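Local coordinates for SnoaL-like domain-containing protein (Burkholderia xenovorans LB400, PDB 3EN8) that is of unknown function but adopts an NTF2-like, SnoaL-type fold, binds calcium in the crystal, and may use its cone-shaped interior as a ligand pocket, at residues E9-H14 with M96-G101. Sequence-based numbering, arbitrary orientation.
Sequences EALNAH and MEFRNG
M96 meets L11 and H14 where the long N-terminal helix 3-20 of this NTF2-like fold lies over the concave face of the curved mixed sheet. The axes of helix 9-14 and strand 96-99 come no closer than 12.6 Å, with their N-to-C directions at 130°, a gap that long apolar side chains must fill. M96, modelled as selenomethionine, suits this place because its unbranched chain runs extended beyond CG and so spans the gap to the helix. Its SE passes alongside L11, 3.4 Å from CD2, while its methyl CE approaches the H14 ring obliquely, 3.4 Å from NE2. SE lies 5.2 Å from the centroid of the H14 ring, 27° off its normal. With CG anti to the backbone N (chi1 176°), H14 brings its flat imidazole up to M96, offering methyl and selenium an aromatic surface. E97, on the other side of the strand, turns its carboxylate to the dimer interface, where OE2 forms a salt bridge with R69 of the second subunit. F98 returns to the helix side: its broad ring also touches I7 and I29, and its CZ lies 4.2 Å from L11 CD2, the single methyl through which L11 touches both M96 and F98. Beyond R99, N100 and G101, residue types that tolerate positive phi well, form the two-residue type I' turn of a beta-hairpin into strand 102-111. There G101 C lies in the plane of the F98 ring at its edge, 3.8 Å from F98 CD2.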
loop_
_atom_site.group_PDB
_atom_site.type_symbol
_atom_site.label_atom_id
_atom_site.label_comp_id
_atom_site.label_asym_id
_atom_site.label_seq_id
_atom_site.Cartn_x
_atom_site.Cartn_y
_atom_site.Cartn_z
ATOM N N GLU A 9 -1.754 -18.901 4.162
ATOM C CA GLU A 9 -0.717 -19.826 4.667
ATOM C C GLU A 9 0.628 -19.619 3.968
ATOM O O GLU A 9 1.686 -19.516 4.616
ATOM C CB GLU A 9 -1.157 -21.284 4.502
ATOM C CG GLU A 9 -0.185 -22.310 5.111
ATOM C CD GLU A 9 -0.632 -23.740 4.877
ATOM O OE1 GLU A 9 -1.190 -24.010 3.804
ATOM O OE2 GLU A 9 -0.436 -24.597 5.772
ATOM N N ALA A 10 0.561 -19.492 2.639
ATOM C CA ALA A 10 1.751 -19.287 1.793
ATOM C C ALA A 10 2.396 -17.948 2.141
ATOM O O ALA A 10 3.634 -17.810 2.211
ATOM C CB ALA A 10 1.355 -19.325 0.295
ATOM N N LEU A 11 1.543 -16.952 2.359
ATOM C CA LEU A 11 2.026 -15.602 2.713
ATOM C C LEU A 11 2.703 -15.542 4.067
ATOM O O LEU A 11 3.750 -14.905 4.222
ATOM C CB LEU A 11 0.930 -14.577 2.692
ATOM C CG LEU A 11 0.527 -14.075 1.338
ATOM C CD1 LEU A 11 -0.766 -13.235 1.480
ATOM C CD2 LEU A 11 1.705 -13.268 0.731
ATOM N N ASN A 12 2.106 -16.220 5.050
ATOM C CA ASN A 12 2.704 -16.305 6.396
ATOM C C ASN A 12 4.120 -16.886 6.293
ATOM O O ASN A 12 5.070 -16.443 6.954
ATOM C CB ASN A 12 1.841 -17.162 7.333
ATOM C CG ASN A 12 0.561 -16.471 7.751
ATOM O OD1 ASN A 12 0.441 -15.262 7.602
ATOM N ND2 ASN A 12 -0.426 -17.251 8.222
ATOM N N ALA A 13 4.252 -17.890 5.441
ATOM C CA ALA A 13 5.542 -18.614 5.289
ATOM C C ALA A 13 6.557 -17.744 4.551
ATOM O O ALA A 13 7.773 -17.701 4.877
ATOM C CB ALA A 13 5.328 -19.965 4.573
ATOM N N HIS A 14 6.024 -17.020 3.585
ATOM C CA HIS A 14 6.794 -16.037 2.801
ATOM C C HIS A 14 7.439 -15.040 3.710
ATOM O O HIS A 14 8.619 -14.699 3.574
ATOM C CB HIS A 14 5.891 -15.290 1.805
ATOM C CG HIS A 14 6.597 -14.194 1.043
ATOM N ND1 HIS A 14 7.525 -14.451 0.049
ATOM C CD2 HIS A 14 6.524 -12.848 1.144
ATOM C CE1 HIS A 14 7.956 -13.302 -0.449
ATOM N NE2 HIS A 14 7.377 -12.315 0.217
HETATM N N MSE A 96 0.245 -7.884 -3.649
HETATM C CA MSE A 96 0.528 -9.067 -4.473
HETATM C C MSE A 96 -0.680 -9.546 -5.236
HETATM O O MSE A 96 -1.766 -9.688 -4.701
HETATM C CB MSE A 96 1.090 -10.229 -3.656
HETATM C CG MSE A 96 2.530 -10.001 -3.157
HETATM SE SE MSE A 96 2.934 -11.343 -1.818
HETATM C CE MSE A 96 4.821 -11.000 -1.687
ATOM N N GLU A 97 -0.428 -9.812 -6.502
ATOM C CA GLU A 97 -1.432 -10.444 -7.387
ATOM C C GLU A 97 -1.016 -11.857 -7.703
ATOM O O GLU A 97 0.099 -12.131 -8.189
ATOM C CB GLU A 97 -1.546 -9.651 -8.657
ATOM C CG GLU A 97 -1.884 -8.218 -8.447
ATOM C CD GLU A 97 -1.483 -7.380 -9.624
ATOM O OE1 GLU A 97 -2.032 -7.593 -10.719
ATOM O OE2 GLU A 97 -0.603 -6.523 -9.450
ATOM N N PHE A 98 -1.962 -12.746 -7.425
ATOM C CA PHE A 98 -1.834 -14.175 -7.570
ATOM C C PHE A 98 -2.572 -14.707 -8.799
ATOM O O PHE A 98 -3.608 -14.194 -9.243
ATOM C CB PHE A 98 -2.399 -14.924 -6.313
ATOM C CG PHE A 98 -1.500 -14.872 -5.089
ATOM C CD1 PHE A 98 -1.386 -13.717 -4.333
ATOM C CD2 PHE A 98 -0.778 -15.982 -4.706
ATOM C CE1 PHE A 98 -0.572 -13.676 -3.243
ATOM C CE2 PHE A 98 0.069 -15.940 -3.600
ATOM C CZ PHE A 98 0.146 -14.788 -2.859
ATOM N N ARG A 99 -1.976 -15.743 -9.339
ATOM C CA ARG A 99 -2.629 -16.600 -10.340
ATOM C C ARG A 99 -2.177 -18.023 -10.143
ATOM O O ARG A 99 -0.991 -18.328 -10.060
ATOM C CB ARG A 99 -2.306 -16.157 -11.761
ATOM C CG ARG A 99 -2.548 -14.675 -12.032
ATOM N N ASN A 100 -3.163 -18.888 -10.041
ATOM C CA ASN A 100 -2.932 -20.296 -9.804
ATOM C C ASN A 100 -1.992 -20.511 -8.640
ATOM O O ASN A 100 -1.129 -21.388 -8.643
ATOM C CB ASN A 100 -2.393 -20.941 -11.063
ATOM C CG ASN A 100 -3.363 -20.822 -12.232
ATOM O OD1 ASN A 100 -2.970 -20.469 -13.338
ATOM N ND2 ASN A 100 -4.643 -21.077 -11.972
ATOM N N GLY A 101 -2.174 -19.680 -7.636
ATOM C CA GLY A 101 -1.559 -19.891 -6.349
ATOM C C GLY A 101 -0.163 -19.349 -6.250
ATOM O O GLY A 101 0.540 -19.556 -5.259
#